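2-Cys Peroxiredoxin (Plasmodium vivax SaI-1, PDB 2I81) probably reduces hydrogen peroxide and organic hydroperoxides, as other typical 2-Cys peroxiredoxins do. Local coordinates at residues A[22-27]-A[152-157]; A[55-61]-A[141-147]. All coordinates share one frame; numbering follows the deposited sequence.

Contact 1: residues A[22-27]-A[152-157]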
ATOM      1  N   TYR A  22      15.000 -19.695 -15.337  1.00 33.95           N
ATOM      2  CA  TYR A  22      14.238 -20.387 -16.374  1.00 29.24           C
ATOM      3  C   TYR A  22      14.939 -21.649 -16.887  1.00 27.20           C
ATOM      4  O   TYR A  22      14.405 -22.341 -17.755  1.00 25.46           O
ATOM      5  CB  TYR A  22      13.912 -19.441 -17.539  1.00 27.06           C
ATOM      6  CG  TYR A  22      15.115 -18.741 -18.133  1.00 27.51           C
ATOM      7  CD1 TYR A  22      15.353 -17.392 -17.877  1.00 28.99           C
ATOM      8  CD2 TYR A  22      16.014 -19.425 -18.952  1.00 23.42           C
ATOM      9  CE1 TYR A  22      16.456 -16.743 -18.419  1.00 29.16           C
ATOM     10  CE2 TYR A  22      17.120 -18.788 -19.498  1.00 28.89           C
ATOM     11  CZ  TYR A  22      17.335 -17.447 -19.227  1.00 29.82           C
ATOM     12  OH  TYR A  22      18.426 -16.808 -19.766  1.00 28.37           O
ATOM     13  N   VAL A  23      16.129 -21.942 -16.362  1.00 25.19           N
ATOM     14  CA  VAL A  23      16.852 -23.158 -16.746  1.00 26.18           C
ATOM     15  C   VAL A  23      16.136 -24.376 -16.164  1.00 27.37           C
ATOM     16  O   VAL A  23      15.876 -24.441 -14.961  1.00 29.33           O
ATOM     17  CB  VAL A  23      18.341 -23.138 -16.306  1.00 26.71           C
ATOM     18  CG1 VAL A  23      19.078 -24.365 -16.841  1.00 24.86           C
ATOM     19  CG2 VAL A  23      19.029 -21.865 -16.785  1.00 26.65           C
ATOM     20  N   GLY A  24      15.816 -25.331 -17.034  1.00 25.87           N
ATOM     21  CA  GLY A  24      14.996 -26.478 -16.662  1.00 25.70           C
ATOM     22  C   GLY A  24      13.522 -26.116 -16.672  1.00 27.61           C
ATOM     23  O   GLY A  24      12.678 -26.901 -16.237  1.00 27.83           O
ATOM     24  N   LYS A  25      13.219 -24.919 -17.167  1.00 26.43           N
ATOM     25  CA  LYS A  25      11.849 -24.426 -17.237  1.00 30.09           C
ATOM     26  C   LYS A  25      11.562 -23.829 -18.613  1.00 29.05           C
ATOM     27  O   LYS A  25      12.435 -23.808 -19.486  1.00 31.17           O
ATOM     28  CB  LYS A  25      11.588 -23.409 -16.120  1.00 27.66           C
ATOM     29  CG  LYS A  25      11.381 -24.042 -14.742  1.00 33.32           C
ATOM     30  CD  LYS A  25      11.414 -23.012 -13.614  1.00 37.26           C
ATOM     31  CE  LYS A  25      10.125 -22.158 -13.593  1.00 45.52           C
ATOM     32  NZ  LYS A  25      10.188 -21.221 -12.303  1.00 44.48           N
ATOM     33  N   GLU A  26      10.333 -23.356 -18.799  1.00 29.69           N
ATOM     34  CA  GLU A  26       9.873 -22.822 -20.078  1.00 29.34           C
ATOM     35  C   GLU A  26      10.645 -21.569 -20.492  1.00 28.21           C
ATOM     36  O   GLU A  26      10.782 -20.624 -19.711  1.00 28.17           O
ATOM     37  CB  GLU A  26       8.370 -22.533 -20.006  1.00 29.27           C
ATOM     38  CG  GLU A  26       7.773 -21.873 -21.247  1.00 29.26           C
ATOM     39  CD  GLU A  26       6.323 -21.458 -21.053  1.00 31.44           C
ATOM     40  OE1 GLU A  26       5.730 -20.924 -22.014  1.00 37.22           O
ATOM     41  OE2 GLU A  26       5.772 -21.661 -19.951  1.00 35.86           O
ATOM     42  N   ALA A  27      11.150 -21.588 -21.726  1.00 26.39           N
ATOM     43  CA  ALA A  27      11.831 -20.442 -22.319  1.00 23.31           C
ATOM     44  C   ALA A  27      10.849 -19.291 -22.525  1.00 23.00           C
ATOM     45  O   ALA A  27       9.749 -19.504 -23.045  1.00 23.60           O
ATOM     46  CB  ALA A  27      12.468 -20.835 -23.643  1.00 22.60           C
ATOM     47  N   GLY A 152      10.221 -26.491 -25.865  1.00 28.16           N
ATOM     48  CA  GLY A 152      10.346 -25.097 -25.450  1.00 28.44           C
ATOM     49  C   GLY A 152      10.905 -24.926 -24.049  1.00 29.18           C
ATOM     50  O   GLY A 152      10.581 -23.955 -23.363  1.00 30.19           O
ATOM     51  N   ILE A 153      11.747 -25.868 -23.629  1.00 27.72           N
ATOM     52  CA  ILE A 153      12.356 -25.847 -22.295  1.00 27.17           C
ATOM     53  C   ILE A 153      13.857 -25.555 -22.393  1.00 27.03           C
ATOM     54  O   ILE A 153      14.564 -26.186 -23.183  1.00 26.22           O
ATOM     55  CB  ILE A 153      12.118 -27.186 -21.536  1.00 28.18           C
ATOM     56  CG1 ILE A 153      10.614 -27.446 -21.359  1.00 28.56           C
ATOM     57  CG2 ILE A 153      12.828 -27.186 -20.176  1.00 27.20           C
ATOM     58  CD1 ILE A 153      10.256 -28.894 -21.051  1.00 28.18           C
ATOM     59  N   VAL A 154      14.330 -24.597 -21.596  1.00 25.95           N
ATOM     60  CA  VAL A 154      15.754 -24.252 -21.551  1.00 24.36           C
ATOM     61  C   VAL A 154      16.546 -25.359 -20.860  1.00 25.13           C
ATOM     62  O   VAL A 154      16.284 -25.693 -19.703  1.00 25.39           O
ATOM     63  CB  VAL A 154      16.010 -22.897 -20.837  1.00 24.70           C
ATOM     64  CG1 VAL A 154      17.504 -22.585 -20.775  1.00 21.17           C
ATOM     65  CG2 VAL A 154      15.275 -21.774 -21.542  1.00 22.84           C
ATOM     66  N   GLN A 155      17.508 -25.924 -21.582  1.00 24.57           N
ATOM     67  CA  GLN A 155      18.338 -27.004 -21.054  1.00 23.80           C
ATOM     68  C   GLN A 155      19.736 -26.526 -20.681  1.00 24.10           C
ATOM     69  O   GLN A 155      20.440 -27.187 -19.914  1.00 23.25           O
ATOM     70  CB  GLN A 155      18.438 -28.147 -22.067  1.00 23.08           C
ATOM     71  CG  GLN A 155      17.126 -28.869 -22.349  1.00 22.51           C
ATOM     72  CD  GLN A 155      16.558 -29.576 -21.130  1.00 22.81           C
ATOM     73  OE1 GLN A 155      17.296 -30.117 -20.304  1.00 29.79           O
ATOM     74  NE2 GLN A 155      15.236 -29.579 -21.016  1.00 25.67           N
ATOM     75  N   HIS A 156      20.128 -25.376 -21.223  1.00 23.05           N
ATOM     76  CA  HIS A 156      21.489 -24.885 -21.073  1.00 22.59           C
ATOM     77  C   HIS A 156      21.549 -23.367 -21.177  1.00 23.05           C
ATOM     78  O   HIS A 156      20.878 -22.759 -22.015  1.00 23.01           O
ATOM     79  CB  HIS A 156      22.387 -25.538 -22.128  1.00 21.41           C
ATOM     80  CG  HIS A 156      23.777 -24.984 -22.179  1.00 21.15           C
ATOM     81  ND1 HIS A 156      24.784 -25.416 -21.343  1.00 24.22           N
ATOM     82  CD2 HIS A 156      24.330 -24.047 -22.982  1.00 20.24           C
ATOM     83  CE1 HIS A 156      25.896 -24.761 -21.624  1.00 20.86           C
ATOM     84  NE2 HIS A 156      25.648 -23.924 -22.615  1.00 20.54           N
ATOM     85  N   LEU A 157      22.361 -22.771 -20.310  1.00 22.00           N
ATOM     86  CA  LEU A 157      22.595 -21.336 -20.310  1.00 23.23           C
ATOM     87  C   LEU A 157      24.079 -21.063 -20.094  1.00 23.66           C
ATOM     88  O   LEU A 157      24.699 -21.638 -19.199  1.00 24.25           O
ATOM     89  CB  LEU A 157      21.758 -20.654 -19.219  1.00 21.35           C
ATOM     90  CG  LEU A 157      21.899 -19.142 -18.998  1.00 24.87           C
ATOM     91  CD1 LEU A 157      21.415 -18.342 -20.202  1.00 24.45           C
ATOM     92  CD2 LEU A 157      21.152 -18.721 -17.741  1.00 25.34           C
TER
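Gly24 N donates to Val154 O at 2.7 Å, the donor tilted 18° from the carbonyl plane. This bond attaches a type II beta turn, Tyr22 to Lys25, to the start of strand 154-160 in the peroxiredoxin sheet; Lys25 N closes the turn on Tyr22 O, and the positive phi of Gly24 suits its third position. Val154 is held through both its backbone groups, since its N donates in turn to Lys25 O at 2.9 Å. Further on, Ala27 N reaches Gly152 O in a nearly straight bond (171° at the hydrogen). Val154 CG2, beside the backbone N and anti to the carbonyl carbon (chi1 179°), touches both the Tyr22 ring and Ala27: it lies 3.6 Å from Tyr22 CD2 and equally far from Ala27 CB. Val154 CB itself sits in the plane of the Tyr22 ring, at its edge. Within the turn, Val23 CG2 packs on Leu157 CB at 3.9 Å, while Val23 also touches Val159 of the second subunit, whose strand forms an antiparallel ladder with His156 and Leu157. The tyrosine hydroxyl hydrogen-bonds Tyr132 O, and Tyr22 OH comes within 3.4 Å of Leu157 CD1.

Contact 2: residues A[55-61]-A[141-147]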
ATOM      1  N   VAL A  55      16.277 -24.776 -30.542  1.00 28.69           N
ATOM      2  CA  VAL A  55      16.680 -23.399 -30.795  1.00 28.33           C
ATOM      3  C   VAL A  55      17.938 -23.060 -30.007  1.00 28.14           C
ATOM      4  O   VAL A  55      17.976 -23.220 -28.783  1.00 30.30           O
ATOM      5  CB  VAL A  55      15.553 -22.389 -30.443  1.00 27.71           C
ATOM      6  CG1 VAL A  55      15.987 -20.958 -30.744  1.00 27.15           C
ATOM      7  CG2 VAL A  55      14.271 -22.717 -31.196  1.00 27.06           C
ATOM      8  N   LEU A  56      18.968 -22.611 -30.716  1.00 26.66           N
ATOM      9  CA  LEU A  56      20.134 -22.030 -30.072  1.00 24.48           C
ATOM     10  C   LEU A  56      20.078 -20.517 -30.258  1.00 23.08           C
ATOM     11  O   LEU A  56      20.487 -19.987 -31.296  1.00 23.72           O
ATOM     12  CB  LEU A  56      21.435 -22.619 -30.628  1.00 24.87           C
ATOM     13  CG  LEU A  56      22.694 -22.515 -29.755  1.00 30.83           C
ATOM     14  CD1 LEU A  56      23.668 -23.634 -30.086  1.00 40.18           C
ATOM     15  CD2 LEU A  56      23.378 -21.158 -29.883  1.00 32.91           C
ATOM     16  N   LEU A  57      19.543 -19.836 -29.250  1.00 21.05           N
ATOM     17  CA  LEU A  57      19.502 -18.386 -29.237  1.00 21.34           C
ATOM     18  C   LEU A  57      20.822 -17.894 -28.663  1.00 21.26           C
ATOM     19  O   LEU A  57      21.155 -18.200 -27.513  1.00 21.78           O
ATOM     20  CB  LEU A  57      18.333 -17.892 -28.379  1.00 22.61           C
ATOM     21  CG  LEU A  57      17.550 -16.637 -28.782  1.00 23.08           C
ATOM     22  CD1 LEU A  57      16.612 -16.210 -27.655  1.00 27.40           C
ATOM     23  CD2 LEU A  57      18.446 -15.475 -29.208  1.00 29.69           C
ATOM     24  N   TYR A  58      21.582 -17.146 -29.460  1.00 19.64           N
ATOM     25  CA  TYR A  58      22.817 -16.549 -28.962  1.00 19.14           C
ATOM     26  C   TYR A  58      22.796 -15.027 -29.028  1.00 19.76           C
ATOM     27  O   TYR A  58      22.442 -14.441 -30.053  1.00 20.08           O
ATOM     28  CB  TYR A  58      24.064 -17.148 -29.636  1.00 18.96           C
ATOM     29  CG  TYR A  58      24.389 -16.652 -31.030  1.00 18.03           C
ATOM     30  CD1 TYR A  58      23.899 -17.310 -32.157  1.00 19.68           C
ATOM     31  CD2 TYR A  58      25.219 -15.546 -31.223  1.00 23.29           C
ATOM     32  CE1 TYR A  58      24.208 -16.866 -33.439  1.00 21.87           C
ATOM     33  CE2 TYR A  58      25.530 -15.091 -32.500  1.00 20.82           C
ATOM     34  CZ  TYR A  58      25.023 -15.757 -33.603  1.00 23.47           C
ATOM     35  OH  TYR A  58      25.328 -15.315 -34.869  1.00 20.47           O
ATOM     36  N   PHE A  59      23.155 -14.402 -27.912  1.00 19.78           N
ATOM     37  CA  PHE A  59      23.194 -12.951 -27.810  1.00 19.40           C
ATOM     38  C   PHE A  59      24.625 -12.453 -27.968  1.00 20.00           C
ATOM     39  O   PHE A  59      25.574 -13.119 -27.551  1.00 18.16           O
ATOM     40  CB  PHE A  59      22.638 -12.485 -26.460  1.00 18.64           C
ATOM     41  CG  PHE A  59      21.194 -12.842 -26.226  1.00 17.41           C
ATOM     42  CD1 PHE A  59      20.849 -14.050 -25.625  1.00 14.84           C
ATOM     43  CD2 PHE A  59      20.178 -11.958 -26.581  1.00 14.11           C
ATOM     44  CE1 PHE A  59      19.515 -14.383 -25.398  1.00 11.73           C
ATOM     45  CE2 PHE A  59      18.839 -12.280 -26.356  1.00 18.43           C
ATOM     46  CZ  PHE A  59      18.508 -13.495 -25.763  1.00 11.65           C
ATOM     47  N   TYR A  60      24.770 -11.283 -28.579  1.00 21.03           N
ATOM     48  CA  TYR A  60      26.047 -10.580 -28.630  1.00 21.64           C
ATOM     49  C   TYR A  60      25.762  -9.090 -28.464  1.00 22.14           C
ATOM     50  O   TYR A  60      24.713  -8.617 -28.906  1.00 23.36           O
ATOM     51  CB  TYR A  60      26.796 -10.878 -29.936  1.00 21.19           C
ATOM     52  CG  TYR A  60      26.070 -10.467 -31.197  1.00 20.26           C
ATOM     53  CD1 TYR A  60      25.111 -11.298 -31.777  1.00 16.39           C
ATOM     54  CD2 TYR A  60      26.353  -9.252 -31.819  1.00 18.34           C
ATOM     55  CE1 TYR A  60      24.444 -10.924 -32.938  1.00 17.19           C
ATOM     56  CE2 TYR A  60      25.696  -8.872 -32.979  1.00 16.50           C
ATOM     57  CZ  TYR A  60      24.742  -9.710 -33.534  1.00 20.35           C
ATOM     58  OH  TYR A  60      24.088  -9.333 -34.683  1.00 25.08           O
ATOM     59  N   PRO A  61      26.658  -8.333 -27.894  1.00 21.81           N
ATOM     60  CA  PRO A  61      26.378  -6.936 -27.649  1.00 20.09           C
ATOM     61  C   PRO A  61      26.052  -6.056 -28.849  1.00 20.52           C
ATOM     62  O   PRO A  61      25.074  -5.393 -28.829  1.00 19.30           O
ATOM     63  CB  PRO A  61      27.612  -6.477 -26.915  1.00 19.29           C
ATOM     64  CG  PRO A  61      28.557  -7.447 -27.121  1.00 20.16           C
ATOM     65  CD  PRO A  61      27.917  -8.709 -27.280  1.00 21.54           C
ATOM     66  N   SER A 141      23.145  -6.610 -24.760  1.00 22.25           N
ATOM     67  CA  SER A 141      23.052  -7.950 -24.188  1.00 24.19           C
ATOM     68  C   SER A 141      24.433  -8.577 -24.014  1.00 24.21           C
ATOM     69  O   SER A 141      25.332  -8.343 -24.822  1.00 24.52           O
ATOM     70  CB  SER A 141      22.164  -8.849 -25.054  1.00 25.47           C
ATOM     71  OG  SER A 141      22.749  -9.089 -26.321  1.00 31.53           O
ATOM     72  N   LEU A 142      24.596  -9.368 -22.955  1.00 24.84           N
ATOM     73  CA  LEU A 142      25.839 -10.106 -22.717  1.00 25.75           C
ATOM     74  C   LEU A 142      25.965 -11.264 -23.705  1.00 24.58           C
ATOM     75  O   LEU A 142      24.985 -11.640 -24.353  1.00 26.80           O
ATOM     76  CB  LEU A 142      25.883 -10.634 -21.278  1.00 26.29           C
ATOM     77  CG  LEU A 142      26.083  -9.634 -20.134  1.00 30.31           C
ATOM     78  CD1 LEU A 142      25.530 -10.194 -18.833  1.00 27.29           C
ATOM     79  CD2 LEU A 142      27.552  -9.261 -19.970  1.00 27.22           C
ATOM     80  N   ARG A 143      27.165 -11.827 -23.823  1.00 24.16           N
ATOM     81  CA  ARG A 143      27.385 -12.973 -24.710  1.00 24.32           C
ATOM     82  C   ARG A 143      26.770 -14.227 -24.117  1.00 23.82           C
ATOM     83  O   ARG A 143      27.361 -14.865 -23.241  1.00 24.88           O
ATOM     84  CB  ARG A 143      28.873 -13.191 -24.964  1.00 25.15           C
ATOM     85  CG  ARG A 143      29.483 -12.097 -25.775  1.00 27.19           C
ATOM     86  CD  ARG A 143      30.968 -12.282 -25.959  1.00 27.56           C
ATOM     87  NE  ARG A 143      31.587 -10.982 -26.180  1.00 28.54           N
ATOM     88  CZ  ARG A 143      31.457 -10.263 -27.292  1.00 24.80           C
ATOM     89  NH1 ARG A 143      30.741 -10.713 -28.316  1.00 23.66           N
ATOM     90  NH2 ARG A 143      32.055  -9.083 -27.386  1.00 25.09           N
ATOM     91  N   ALA A 144      25.580 -14.579 -24.592  1.00 25.28           N
ATOM     92  CA  ALA A 144      24.830 -15.670 -23.985  1.00 24.42           C
ATOM     93  C   ALA A 144      24.413 -16.766 -24.956  1.00 23.72           C
ATOM     94  O   ALA A 144      23.990 -16.488 -26.077  1.00 23.73           O
ATOM     95  CB  ALA A 144      23.616 -15.129 -23.245  1.00 23.01           C
ATOM     96  N   PHE A 145      24.543 -18.010 -24.506  1.00 23.52           N
ATOM     97  CA  PHE A 145      23.958 -19.151 -25.194  1.00 24.40           C
ATOM     98  C   PHE A 145      22.718 -19.605 -24.450  1.00 25.79           C
ATOM     99  O   PHE A 145      22.751 -19.806 -23.235  1.00 27.13           O
ATOM    100  CB  PHE A 145      24.945 -20.318 -25.279  1.00 23.62           C
ATOM    101  CG  PHE A 145      25.919 -20.220 -26.419  1.00 26.75           C
ATOM    102  CD1 PHE A 145      27.178 -20.800 -26.314  1.00 24.63           C
ATOM    103  CD2 PHE A 145      25.588 -19.549 -27.592  1.00 28.73           C
ATOM    104  CE1 PHE A 145      28.089 -20.724 -27.364  1.00 24.78           C
ATOM    105  CE2 PHE A 145      26.493 -19.464 -28.646  1.00 25.49           C
ATOM    106  CZ  PHE A 145      27.745 -20.053 -28.531  1.00 22.65           C
ATOM    107  N   VAL A 146      21.619 -19.751 -25.182  1.00 24.58           N
ATOM    108  CA  VAL A 146      20.408 -20.337 -24.629  1.00 25.08           C
ATOM    109  C   VAL A 146      19.983 -21.478 -25.540  1.00 25.23           C
ATOM    110  O   VAL A 146      19.644 -21.261 -26.707  1.00 24.65           O
ATOM    111  CB  VAL A 146      19.258 -19.306 -24.492  1.00 24.96           C
ATOM    112  CG1 VAL A 146      18.011 -19.967 -23.914  1.00 26.15           C
ATOM    113  CG2 VAL A 146      19.679 -18.126 -23.621  1.00 25.19           C
ATOM    114  N   LEU A 147      20.022 -22.696 -25.007  1.00 25.28           N
ATOM    115  CA  LEU A 147      19.590 -23.864 -25.759  1.00 23.84           C
ATOM    116  C   LEU A 147      18.185 -24.275 -25.338  1.00 22.42           C
ATOM    117  O   LEU A 147      17.952 -24.657 -24.188  1.00 23.50           O
ATOM    118  CB  LEU A 147      20.580 -25.020 -25.596  1.00 23.82           C
ATOM    119  CG  LEU A 147      20.417 -26.232 -26.520  1.00 28.86           C
ATOM    120  CD1 LEU A 147      20.381 -25.839 -27.996  1.00 29.92           C
ATOM    121  CD2 LEU A 147      21.539 -27.210 -26.269  1.00 32.55           C
TER
HETATM  122  O   HOH W   1      22.933  -6.875 -27.738  1.00 18.30           O
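Pro61 sets CD over one face of the Arg143 guanidinium, 3.6 Å above the plane and offset toward the rim, the two side chains crossing at about a right angle. Behind this overlap, strands 54-59 and 140-148 pair antiparallel in the centre of the thioredoxin-like sheet. Leu57 and Val146 form a hydrogen-bonded pair: Leu57 N meets Val146 O at 2.9 Å in the carbonyl plane, and Val146 N returns the bond to Leu57 O. Phe59 N adds a bond to Ala144 O. On the face bearing Leu56, Tyr58, Phe145 and Leu147, the CD2-CE2 side of the Phe145 ring meets two side chains of the partner strand. Tyr58 CB lies at the ring's edge, 3.5 Å from Phe145 CE2, and Leu56 CD2 approaches Phe145 CD2 obliquely at 3.6 Å; helix 168-184 covers part of this face. On the other face, Phe59 has CG beside its backbone N (chi1 -62°), which brings CD1 to 3.8 Å from Ala144 CB, with Val146 CG2 at the ring's edge. Arg143 NH1 makes a salt bridge to Glu71 and NH2 a hydrogen bond to Leu162 O. Arg143 touches Cys68, probably the peroxidatic cysteine from its family motif, so proline packing and polar bonds together probably position this arginine beside the active site.

How the contacts relate
From the N terminus, the chain first supplies the turn of 22-27, then strand 54-59, and only after the helix 67-77 and the strands and helices beyond it does strand 140-148 return to close contact 2. The next strand, 154-160, follows after a short connection and closes contact 1. The smaller loop of contact 2 thus lies wholly within the larger one of contact 1, without crossing it. The two meet where strands 140-148 and 154-160 are neighbours: Gln155 N probably bonds Leu147 O, and Leu157 packs on Val146. Together they link the N-terminal loop, through strand 154-160, to the sheet centre, joining the subunit-interface side to the region around helix 67-77.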